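Local coordinates for protein 2-oxo-1,2-dihydroquinoline 8-monooxygenase, oxygenase component (Pseudomonas putida, PDB 1Z01) that probably hydroxylates 2-oxo-1,2-dihydroquinoline at position 8, as the oxygenase component of a Rieske-type monooxygenase that carries a [2Fe-2S] cluster and a mononuclear iron, at residues A[39-44]-A[150-155]; A[87-92]-A[105-110]; A[209-214]-A[371-376]; A[220-225]-A[240-245]. One frame throughout, in Å; residues are numbered along the deposited sequence.

Contact 1: A[39-44]-A[150-155]; sequences GFINHW and VFVRED
His43 and Val152 form an antiparallel hydrogen-bonded pair and Trp44 and Phe151 the non-hydrogen-bonded pair beside it, with an extra residue, Asn42, also set against Val152. Val152 O is gripped twice: Asn42 N approaches in the carbonyl plane at 2.7 Å, and His43 N comes in tilted from that plane at 3.3 Å. The return bond, from Val152 N to His43 O, is weak. This is a G1 beta bulge, with Asn42 taking the positive phi (73°) of its first position, and it marks the point where the chain enters strand 43-49, at the margin of the six-stranded sheet that includes strand 147-152. On one face Phe151 meets Trp44 in a T-shaped stack: its edge points at the five-membered ring, centroids 4.8 Å apart and planes at 58°. Phe151 CB meanwhile sits squarely over the six-membered ring of Trp44, 3.7 Å from its centroid. With its CG anti to the backbone N (chi1 -173°), Phe151 reaches back along the partner strand, bringing CZ to 3.2 Å from Asn42 O. Trp44 NE1 donates to Pro163 O. Farther along, Ile41 splits its branches: CG1 lies 3.4 Å from Val152 O, and CG2 rests on Glu154 CG at 3.6 Å.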
# COMPACT_ATOMS: atom_id res chain seq x y z
N GLY A 39 -20.13 -4.99 7.07
CA GLY A 39 -21.19 -4.44 7.89
C GLY A 39 -22.58 -5.00 7.66
O GLY A 39 -22.81 -5.78 6.74
N PHE A 40 -23.51 -4.60 8.52
CA PHE A 40 -24.91 -5.01 8.41
C PHE A 40 -25.60 -3.85 7.72
O PHE A 40 -25.60 -2.73 8.23
CB PHE A 40 -25.52 -5.24 9.80
CG PHE A 40 -25.01 -6.49 10.46
CD1 PHE A 40 -24.57 -6.46 11.78
CD2 PHE A 40 -24.96 -7.69 9.75
CE1 PHE A 40 -24.07 -7.61 12.37
CE2 PHE A 40 -24.47 -8.84 10.34
CZ PHE A 40 -24.02 -8.80 11.66
N ILE A 41 -26.17 -4.12 6.55
CA ILE A 41 -26.84 -3.08 5.79
C ILE A 41 -28.34 -3.08 6.10
O ILE A 41 -28.85 -4.03 6.69
CB ILE A 41 -26.55 -3.26 4.29
CG1 ILE A 41 -26.94 -1.99 3.54
CG2 ILE A 41 -27.26 -4.49 3.76
CD1 ILE A 41 -26.24 -1.84 2.21
N ASN A 42 -29.02 -2.01 5.70
CA ASN A 42 -30.45 -1.85 5.97
C ASN A 42 -30.60 -1.54 7.47
O ASN A 42 -31.47 -2.11 8.14
CB ASN A 42 -31.22 -3.12 5.62
CG ASN A 42 -31.16 -3.44 4.14
OD1 ASN A 42 -31.17 -4.62 3.75
ND2 ASN A 42 -31.11 -2.41 3.30
N HIS A 43 -29.73 -0.66 7.97
CA HIS A 43 -29.74 -0.22 9.36
C HIS A 43 -29.46 1.28 9.45
O HIS A 43 -28.91 1.88 8.52
CB HIS A 43 -28.67 -0.94 10.19
CG HIS A 43 -29.07 -2.30 10.65
ND1 HIS A 43 -28.83 -3.44 9.92
CD2 HIS A 43 -29.72 -2.70 11.77
CE1 HIS A 43 -29.31 -4.49 10.56
NE2 HIS A 43 -29.86 -4.06 11.69
N TRP A 44 -29.86 1.88 10.57
CA TRP A 44 -29.63 3.30 10.81
C TRP A 44 -28.24 3.52 11.38
O TRP A 44 -27.81 2.79 12.27
CB TRP A 44 -30.65 3.88 11.81
CG TRP A 44 -32.03 4.07 11.27
CD1 TRP A 44 -33.08 3.21 11.39
CD2 TRP A 44 -32.51 5.20 10.53
NE1 TRP A 44 -34.20 3.74 10.77
CE2 TRP A 44 -33.87 4.96 10.24
CE3 TRP A 44 -31.92 6.40 10.10
CZ2 TRP A 44 -34.66 5.87 9.52
CZ3 TRP A 44 -32.70 7.31 9.38
CH2 TRP A 44 -34.05 7.04 9.10
N VAL A 150 -28.61 8.26 9.15
CA VAL A 150 -28.95 7.84 7.80
C VAL A 150 -29.25 6.35 7.76
O VAL A 150 -28.53 5.54 8.35
CB VAL A 150 -27.80 8.16 6.82
CG1 VAL A 150 -28.16 7.70 5.40
CG2 VAL A 150 -27.51 9.64 6.83
N PHE A 151 -30.32 5.98 7.07
CA PHE A 151 -30.67 4.57 6.95
C PHE A 151 -29.94 4.07 5.71
O PHE A 151 -30.40 4.29 4.59
CB PHE A 151 -32.18 4.38 6.78
CG PHE A 151 -32.60 2.93 6.82
CD1 PHE A 151 -32.54 2.22 8.02
CD2 PHE A 151 -33.02 2.28 5.67
CE1 PHE A 151 -32.89 0.87 8.06
CE2 PHE A 151 -33.38 0.92 5.71
CZ PHE A 151 -33.31 0.22 6.90
N VAL A 152 -28.80 3.42 5.92
CA VAL A 152 -28.00 2.88 4.82
C VAL A 152 -28.63 1.56 4.39
O VAL A 152 -28.61 0.57 5.12
CB VAL A 152 -26.54 2.65 5.25
CG1 VAL A 152 -25.72 2.17 4.07
CG2 VAL A 152 -25.95 3.94 5.79
N ARG A 153 -29.17 1.56 3.18
CA ARG A 153 -29.85 0.38 2.67
C ARG A 153 -29.37 -0.08 1.31
O ARG A 153 -28.68 0.66 0.59
CB ARG A 153 -31.34 0.69 2.57
CG ARG A 153 -31.63 1.92 1.72
CD ARG A 153 -33.10 2.07 1.39
NE ARG A 153 -33.36 3.30 0.64
CZ ARG A 153 -34.58 3.72 0.31
NH1 ARG A 153 -34.73 4.86 -0.37
NH2 ARG A 153 -35.65 3.02 0.67
N GLU A 154 -29.76 -1.30 0.95
CA GLU A 154 -29.43 -1.86 -0.35
C GLU A 154 -30.32 -1.10 -1.33
O GLU A 154 -31.37 -0.59 -0.95
CB GLU A 154 -29.77 -3.34 -0.39
CG GLU A 154 -29.23 -4.14 0.77
CD GLU A 154 -29.58 -5.60 0.67
OE1 GLU A 154 -28.88 -6.34 -0.04
OE2 GLU A 154 -30.58 -6.02 1.31
N ASP A 155 -29.91 -1.05 -2.60
CA ASP A 155 -30.66 -0.36 -3.64
C ASP A 155 -32.13 -0.75 -3.74
O ASP A 155 -32.97 0.10 -4.07
CB ASP A 155 -30.00 -0.59 -4.99
CG ASP A 155 -28.62 0.03 -5.09
OD1 ASP A 155 -27.89 -0.31 -6.03
OD2 ASP A 155 -28.29 0.86 -4.23

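Contact 2: A[87-92]-A[105-110]; sequences RGVRLS and CWYHGF. With FES (Fe2/s2 (inorganic) cluster), chain H.
Val89 pushes its two methyls between the side chains of Cys105, Trp106 and Tyr107. With chi1 at -55°, CG2 lies between the backbone N and the carbonyl carbon and meets Cys105 SG at 3.4 Å, while CG1 comes in at the edge of the Tyr107 ring, 3.7 Å from CD1. Trp106 has its CG in that same confined place (chi1 47°), which swings the indole back across the 87-92 loop. There NE1 donates a nearly straight bond (165°) to Arg90 O at 3.0 Å, with the oxygen in the ring plane, so the rotation of the indole is fixed. Leu91 CD2 presses tightly on Cys105 CB, 3.5 Å away. Cys105 sends SG anti to its own N, onto FE2 of the cluster at 2.3 Å, and His108 ND1 reaches FE1 at 2.2 Å. Cys84 and His86 supply the remaining protein ligands, one to each iron. The His108 imidazole lies against the Tyr107 ring, CE1 over the ring centre. Arg87 bends at its third torsion and carries its guanidinium into the second subunit, to Tyr376 and Glu214 there, and His108 packs on Asp218 of that same subunit. One iron with two thiolates and the other with two imidazoles is the Rieske pattern; in such clusters the added electron rests on the histidine-ligated iron, here the one directed toward the neighbouring subunit, consistent with electron transfer across the interface.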
# COMPACT_ATOMS: atom_id res chain seq x y z
N ARG A 87 -20.79 7.99 -15.33
CA ARG A 87 -19.47 7.39 -15.31
C ARG A 87 -18.83 7.26 -13.93
O ARG A 87 -17.60 7.28 -13.78
CB ARG A 87 -18.56 8.12 -16.31
CG ARG A 87 -19.08 7.95 -17.74
CD ARG A 87 -18.08 8.35 -18.81
NE ARG A 87 -16.94 7.43 -18.86
CZ ARG A 87 -16.02 7.45 -19.82
NH1 ARG A 87 -15.02 6.58 -19.79
NH2 ARG A 87 -16.10 8.31 -20.83
N GLY A 88 -19.69 7.11 -12.93
CA GLY A 88 -19.29 6.87 -11.55
C GLY A 88 -18.43 7.77 -10.69
O GLY A 88 -17.77 7.27 -9.77
N VAL A 89 -18.39 9.07 -10.96
CA VAL A 89 -17.59 9.95 -10.12
C VAL A 89 -18.39 10.27 -8.87
O VAL A 89 -19.60 10.06 -8.84
CB VAL A 89 -17.22 11.27 -10.84
CG1 VAL A 89 -16.53 10.97 -12.16
CG2 VAL A 89 -18.45 12.13 -11.05
N ARG A 90 -17.73 10.76 -7.83
CA ARG A 90 -18.44 11.12 -6.63
C ARG A 90 -18.98 12.53 -6.82
O ARG A 90 -18.24 13.46 -7.18
CB ARG A 90 -17.53 11.06 -5.40
CG ARG A 90 -17.25 9.65 -4.94
CD ARG A 90 -16.41 9.61 -3.69
NE ARG A 90 -15.08 10.15 -3.93
CZ ARG A 90 -14.01 9.82 -3.21
NH1 ARG A 90 -12.84 10.36 -3.50
NH2 ARG A 90 -14.10 8.95 -2.22
N LEU A 91 -20.27 12.69 -6.60
CA LEU A 91 -20.94 13.98 -6.76
C LEU A 91 -20.42 14.98 -5.73
O LEU A 91 -20.41 16.18 -5.97
CB LEU A 91 -22.46 13.80 -6.59
CG LEU A 91 -23.15 12.83 -7.55
CD1 LEU A 91 -24.57 12.54 -7.08
CD2 LEU A 91 -23.17 13.42 -8.96
N SER A 92 -19.96 14.47 -4.58
CA SER A 92 -19.48 15.32 -3.50
C SER A 92 -18.09 15.92 -3.65
O SER A 92 -17.72 16.82 -2.90
CB SER A 92 -19.51 14.54 -2.18
OG SER A 92 -18.60 13.45 -2.22
N CYS A 105 -23.98 16.46 -11.25
CA CYS A 105 -22.64 15.93 -11.33
C CYS A 105 -21.84 17.02 -12.03
O CYS A 105 -22.21 17.46 -13.12
CB CYS A 105 -22.62 14.64 -12.15
SG CYS A 105 -20.98 13.94 -12.36
N TRP A 106 -20.77 17.46 -11.38
CA TRP A 106 -19.90 18.52 -11.89
C TRP A 106 -19.15 18.16 -13.18
O TRP A 106 -18.53 19.02 -13.80
CB TRP A 106 -18.87 18.86 -10.82
CG TRP A 106 -18.24 17.62 -10.22
CD1 TRP A 106 -18.71 16.90 -9.16
CD2 TRP A 106 -17.07 16.95 -10.69
NE1 TRP A 106 -17.89 15.82 -8.93
CE2 TRP A 106 -16.88 15.82 -9.86
CE3 TRP A 106 -16.17 17.18 -11.73
CZ2 TRP A 106 -15.82 14.93 -10.03
CZ3 TRP A 106 -15.11 16.29 -11.91
CH2 TRP A 106 -14.95 15.18 -11.06
N TYR A 107 -19.20 16.89 -13.57
CA TYR A 107 -18.47 16.42 -14.75
C TYR A 107 -19.20 16.60 -16.07
O TYR A 107 -18.75 17.37 -16.93
CB TYR A 107 -18.07 14.95 -14.55
CG TYR A 107 -16.83 14.51 -15.30
CD1 TYR A 107 -16.22 13.29 -15.00
CD2 TYR A 107 -16.27 15.29 -16.31
CE1 TYR A 107 -15.08 12.86 -15.68
CE2 TYR A 107 -15.14 14.87 -17.00
CZ TYR A 107 -14.55 13.66 -16.68
OH TYR A 107 -13.44 13.22 -17.38
N HIS A 108 -20.31 15.88 -16.26
CA HIS A 108 -21.07 16.00 -17.51
C HIS A 108 -22.49 16.51 -17.29
O HIS A 108 -23.31 16.48 -18.21
CB HIS A 108 -21.11 14.67 -18.26
CG HIS A 108 -19.76 14.06 -18.51
ND1 HIS A 108 -19.22 13.10 -17.68
CD2 HIS A 108 -18.84 14.30 -19.47
CE1 HIS A 108 -18.02 12.76 -18.14
NE2 HIS A 108 -17.77 13.48 -19.22
N GLY A 109 -22.79 16.95 -16.08
CA GLY A 109 -24.10 17.51 -15.83
C GLY A 109 -25.30 16.65 -15.50
O GLY A 109 -26.41 17.17 -15.46
N PHE A 110 -25.13 15.34 -15.29
CA PHE A 110 -26.28 14.52 -14.92
C PHE A 110 -26.83 15.15 -13.64
O PHE A 110 -26.09 15.44 -12.71
CB PHE A 110 -25.85 13.07 -14.66
CG PHE A 110 -25.83 12.21 -15.90
CD1 PHE A 110 -25.23 12.67 -17.07
CD2 PHE A 110 -26.39 10.94 -15.89
CE1 PHE A 110 -25.19 11.86 -18.21
CE2 PHE A 110 -26.36 10.13 -17.02
CZ PHE A 110 -25.76 10.59 -18.19
FE1 FES H . -20.68 12.03 -16.44
FE2 FES H . -21.39 12.27 -13.93
S1 FES H . -22.32 13.29 -15.62
S2 FES H . -19.75 11.03 -14.66

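Contact 3: A[209-214]-A[371-376]; sequences WRIACE and AMQNFY
Ile211 carries both of its branches toward helix 339-377: CG2 is anti to the backbone N, while CG1 (chi1 -65°) stands beside that N and folds again at chi2, -58°, to aim CD1 at Tyr376. That methyl lands over the centre of the phenol ring, 3.6 Å from the centroid, a CH-pi contact. CG2 meets Met372, whose chain runs extended and then turns at its last torsion to bring CE to 3.3 Å, tighter than ordinary van der Waals contact. Gln373 bends at chi2 and slides past Ile211 in the opposite sense, its OE1 3.3 Å from Ile211 CB; its NE2 is held by Asn208 O. Ile211 O, covered by the contact, has no partner in the model. The segment axes come within 9.6 Å at 135°. No hydrogen bond joins them; Ile211, lying among Met372, Gln373 and Tyr376, makes most of the contact. Tyr376 OH, which bonds Glu385, and Glu214 both also reach Arg87 of the third subunit. Short helix 209-213, following strand 196-206, thus packs on 371-376, a weakly bonded part near the end of long helix 339-377, which also supplies Asp365 to the mononuclear iron, within the Bet v 1-like (helix-grip) catalytic domain of Rieske oxygenases.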
# COMPACT_ATOMS: atom_id res chain seq x y z
N TRP A 209 -14.80 -3.09 11.79
CA TRP A 209 -15.75 -2.59 12.78
C TRP A 209 -16.15 -3.57 13.88
O TRP A 209 -16.37 -3.16 15.03
CB TRP A 209 -17.04 -2.13 12.09
CG TRP A 209 -17.92 -3.26 11.61
CD1 TRP A 209 -17.82 -3.95 10.43
CD2 TRP A 209 -19.04 -3.83 12.30
NE1 TRP A 209 -18.81 -4.91 10.35
CE2 TRP A 209 -19.57 -4.85 11.49
CE3 TRP A 209 -19.65 -3.57 13.54
CZ2 TRP A 209 -20.69 -5.62 11.87
CZ3 TRP A 209 -20.76 -4.33 13.92
CH2 TRP A 209 -21.26 -5.34 13.09
N ARG A 210 -16.25 -4.85 13.55
CA ARG A 210 -16.64 -5.87 14.54
C ARG A 210 -15.67 -5.96 15.69
O ARG A 210 -16.06 -6.06 16.84
CB ARG A 210 -16.77 -7.24 13.87
CG ARG A 210 -17.88 -7.34 12.84
CD ARG A 210 -17.75 -8.58 11.99
NE ARG A 210 -16.46 -8.65 11.31
CZ ARG A 210 -16.10 -9.62 10.47
NH1 ARG A 210 -14.91 -9.60 9.89
NH2 ARG A 210 -16.94 -10.61 10.21
N ILE A 211 -14.38 -5.95 15.38
CA ILE A 211 -13.37 -6.04 16.41
C ILE A 211 -13.34 -4.79 17.29
O ILE A 211 -13.03 -4.87 18.48
CB ILE A 211 -12.00 -6.30 15.77
CG1 ILE A 211 -12.02 -7.68 15.09
CG2 ILE A 211 -10.90 -6.19 16.80
CD1 ILE A 211 -12.36 -8.84 16.04
N ALA A 212 -13.68 -3.64 16.71
CA ALA A 212 -13.70 -2.41 17.49
C ALA A 212 -14.94 -2.39 18.40
O ALA A 212 -14.88 -1.95 19.54
CB ALA A 212 -13.72 -1.21 16.57
N CYS A 213 -16.05 -2.88 17.86
CA CYS A 213 -17.32 -2.94 18.59
C CYS A 213 -17.37 -3.84 19.83
O CYS A 213 -18.00 -3.50 20.84
CB CYS A 213 -18.41 -3.39 17.61
SG CYS A 213 -20.05 -3.60 18.33
N GLU A 214 -16.70 -4.99 19.77
CA GLU A 214 -16.73 -5.96 20.87
C GLU A 214 -15.99 -5.58 22.15
O GLU A 214 -16.26 -6.13 23.22
CB GLU A 214 -16.22 -7.32 20.37
CG GLU A 214 -17.11 -7.90 19.31
CD GLU A 214 -16.68 -9.27 18.84
OE1 GLU A 214 -17.31 -9.77 17.89
OE2 GLU A 214 -15.74 -9.84 19.41
N ALA A 371 -4.75 -3.23 18.07
CA ALA A 371 -3.81 -4.32 18.32
C ALA A 371 -4.37 -5.72 18.07
O ALA A 371 -3.62 -6.67 17.90
CB ALA A 371 -3.29 -4.21 19.75
N MET A 372 -5.69 -5.84 18.07
CA MET A 372 -6.33 -7.13 17.86
C MET A 372 -6.72 -7.39 16.41
O MET A 372 -6.97 -8.53 16.02
CB MET A 372 -7.54 -7.20 18.80
CG MET A 372 -8.52 -8.32 18.60
SD MET A 372 -9.68 -8.37 20.01
CE MET A 372 -10.30 -6.70 20.04
N GLN A 373 -6.74 -6.34 15.59
CA GLN A 373 -7.16 -6.46 14.18
C GLN A 373 -6.38 -7.44 13.29
O GLN A 373 -6.99 -8.15 12.50
CB GLN A 373 -7.18 -5.08 13.53
CG GLN A 373 -8.09 -4.06 14.21
CD GLN A 373 -9.58 -4.32 13.98
OE1 GLN A 373 -9.97 -5.32 13.39
NE2 GLN A 373 -10.41 -3.40 14.45
N ASN A 374 -5.05 -7.50 13.42
CA ASN A 374 -4.23 -8.41 12.59
C ASN A 374 -4.57 -9.89 12.73
O ASN A 374 -4.45 -10.67 11.78
CB ASN A 374 -2.74 -8.23 12.87
CG ASN A 374 -2.16 -7.03 12.15
OD1 ASN A 374 -1.07 -6.55 12.50
ND2 ASN A 374 -2.86 -6.55 11.13
N PHE A 375 -4.97 -10.29 13.93
CA PHE A 375 -5.31 -11.68 14.20
C PHE A 375 -6.54 -12.10 13.41
O PHE A 375 -6.65 -13.24 12.98
CB PHE A 375 -5.56 -11.84 15.71
CG PHE A 375 -5.77 -13.27 16.15
CD1 PHE A 375 -4.91 -14.28 15.75
CD2 PHE A 375 -6.80 -13.58 17.04
CE1 PHE A 375 -5.05 -15.57 16.24
CE2 PHE A 375 -6.95 -14.87 17.53
CZ PHE A 375 -6.08 -15.87 17.13
N TYR A 376 -7.46 -11.16 13.21
CA TYR A 376 -8.72 -11.45 12.54
C TYR A 376 -8.91 -11.13 11.06
O TYR A 376 -9.72 -11.80 10.41
CB TYR A 376 -9.85 -10.75 13.29
CG TYR A 376 -10.09 -11.28 14.68
CD1 TYR A 376 -11.02 -12.30 14.91
CD2 TYR A 376 -9.38 -10.78 15.77
CE1 TYR A 376 -11.24 -12.80 16.19
CE2 TYR A 376 -9.58 -11.27 17.05
CZ TYR A 376 -10.52 -12.27 17.26
OH TYR A 376 -10.72 -12.75 18.53

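Contact 4: A[220-225]-A[240-245]; sequences AHILVH and LGLLPT. With FE (Fe (III) ion), chain G.
The flat groups here, the imidazoles of His221 and His225, take the iron at their NE2 corners, while Ile222 between them in sequence makes the touch with Gly241 and Leu242. His221 NE2 is 2.2 Å from the iron and His225 NE2 2.1 Å. At the other nitrogen of the His221 ring, ND1 is bonded to Asp218 O, which fixes the rotation of the imidazole; the His225 ring is stacked with Phe361. A short 3-10 turn sets this up: Val224 N bonds His221 O and His225 N bonds Ile222 O, both at 2.9 Å, and the two histidines come round to one side. Ile222 heads the other way. Its CG1 stands anti to the carbonyl carbon (chi1 -59°) and the chain is fully extended beyond it, so CD1 is what arrives at the strand, 3.7 Å from Gly241 CA and 4.1 Å from Leu242 CG. The methyl rests on the backbone at Gly241; Leu242 meets Ile222 at about a right angle. Nothing polar joins the segments, though Leu242 bonds by its backbone to Asn219, just ahead of the turn, and strand 241-244 is itself paired with strand 271-277. Tyr107 of the third subunit packs on His221 and Val224. With Asp365 as the third protein ligand and a water at 2.3 Å, the iron has the facial triad of two histidines and one carboxylate known from non-haem iron oxygenases, in which coordination positions not taken by protein can probably serve dioxygen.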
# COMPACT_ATOMS: atom_id res chain seq x y z
N ALA A 220 -13.82 -7.90 30.89
CA ALA A 220 -12.51 -8.41 31.27
C ALA A 220 -11.40 -7.53 30.75
O ALA A 220 -10.23 -7.76 31.04
CB ALA A 220 -12.33 -9.83 30.76
N HIS A 221 -11.75 -6.51 29.97
CA HIS A 221 -10.72 -5.63 29.43
C HIS A 221 -10.45 -4.44 30.34
O HIS A 221 -9.72 -3.52 29.97
CB HIS A 221 -11.11 -5.13 28.03
CG HIS A 221 -11.97 -3.90 28.05
ND1 HIS A 221 -13.32 -3.94 28.30
CD2 HIS A 221 -11.65 -2.60 27.89
CE1 HIS A 221 -13.81 -2.71 28.28
NE2 HIS A 221 -12.81 -1.88 28.04
N ILE A 222 -11.06 -4.45 31.52
CA ILE A 222 -10.89 -3.37 32.49
C ILE A 222 -9.41 -3.07 32.75
O ILE A 222 -9.03 -1.93 33.01
CB ILE A 222 -11.58 -3.73 33.83
CG1 ILE A 222 -13.07 -3.97 33.60
CG2 ILE A 222 -11.37 -2.61 34.85
CD1 ILE A 222 -13.86 -4.34 34.84
N LEU A 223 -8.58 -4.10 32.66
CA LEU A 223 -7.14 -3.98 32.87
C LEU A 223 -6.51 -2.89 32.00
O LEU A 223 -5.51 -2.29 32.37
CB LEU A 223 -6.48 -5.33 32.58
CG LEU A 223 -5.67 -5.98 33.71
CD1 LEU A 223 -5.81 -7.50 33.65
CD2 LEU A 223 -4.22 -5.54 33.59
N VAL A 224 -7.11 -2.66 30.84
CA VAL A 224 -6.63 -1.66 29.88
C VAL A 224 -6.65 -0.22 30.43
O VAL A 224 -5.88 0.63 29.99
CB VAL A 224 -7.49 -1.73 28.58
CG1 VAL A 224 -7.27 -0.49 27.71
CG2 VAL A 224 -7.13 -2.99 27.81
N HIS A 225 -7.52 0.02 31.41
CA HIS A 225 -7.66 1.34 32.01
C HIS A 225 -6.99 1.50 33.37
O HIS A 225 -7.03 2.58 33.96
CB HIS A 225 -9.15 1.67 32.16
CG HIS A 225 -9.91 1.62 30.87
ND1 HIS A 225 -9.78 2.58 29.90
CD2 HIS A 225 -10.78 0.71 30.39
CE1 HIS A 225 -10.55 2.26 28.87
NE2 HIS A 225 -11.17 1.13 29.15
N LEU A 240 -10.00 -6.24 39.31
CA LEU A 240 -9.26 -6.87 38.22
C LEU A 240 -10.17 -6.99 36.99
O LEU A 240 -9.73 -6.77 35.85
CB LEU A 240 -8.75 -8.25 38.65
CG LEU A 240 -7.87 -8.26 39.91
CD1 LEU A 240 -7.43 -9.68 40.21
CD2 LEU A 240 -6.66 -7.37 39.71
N GLY A 241 -11.43 -7.32 37.24
CA GLY A 241 -12.41 -7.47 36.17
C GLY A 241 -13.72 -7.96 36.77
O GLY A 241 -13.86 -7.98 37.99
N LEU A 242 -14.66 -8.36 35.93
CA LEU A 242 -15.94 -8.88 36.41
C LEU A 242 -16.13 -10.27 35.80
O LEU A 242 -15.72 -10.51 34.67
CB LEU A 242 -17.09 -7.97 35.99
CG LEU A 242 -16.98 -6.48 36.29
CD1 LEU A 242 -18.20 -5.76 35.74
CD2 LEU A 242 -16.84 -6.25 37.77
N LEU A 243 -16.76 -11.17 36.55
CA LEU A 243 -17.01 -12.53 36.07
C LEU A 243 -18.49 -12.84 36.12
O LEU A 243 -19.18 -12.43 37.05
CB LEU A 243 -16.32 -13.56 36.94
CG LEU A 243 -14.82 -13.62 37.15
CD1 LEU A 243 -14.57 -14.06 38.59
CD2 LEU A 243 -14.19 -14.60 36.17
N PRO A 244 -19.00 -13.59 35.13
CA PRO A 244 -20.42 -13.93 35.16
C PRO A 244 -20.61 -15.03 36.21
O PRO A 244 -19.74 -15.89 36.35
CB PRO A 244 -20.68 -14.41 33.73
CG PRO A 244 -19.36 -15.02 33.34
CD PRO A 244 -18.37 -14.02 33.87
N THR A 245 -21.71 -15.01 36.95
CA THR A 245 -21.94 -16.03 37.97
C THR A 245 -23.10 -16.95 37.61
O THR A 245 -23.20 -18.06 38.11
CB THR A 245 -22.22 -15.40 39.35
OG1 THR A 245 -23.44 -14.64 39.28
CG2 THR A 245 -21.08 -14.49 39.76
FE FE G . -12.63 0.35 27.93
O HOH W 1 -14.64 0.78 28.87

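Contacts 1 and 2 come first along the chain, with contact 2 lying between the two halves of contact 1; contact 3 then spans contact 4 in the same way. Contact 1 joins strands 43-49 and 147-152, contact 2 holds two of the four protein ligands of the [2Fe-2S] cluster, and contacts 3 and 4 share the catalytic domain. Gly39 and Phe40 pack on Trp209, so the loop leading into strand 43-49 lies against helix 209-213 of that domain. Centres of contacts 2 and 4 are 51 Å apart, their metal sites at far ends of one chain, probably too far for direct electron transfer. In the trimer, residues of contact 2 reach contacts 3 and 4 of a neighbouring subunit, probably the electron route.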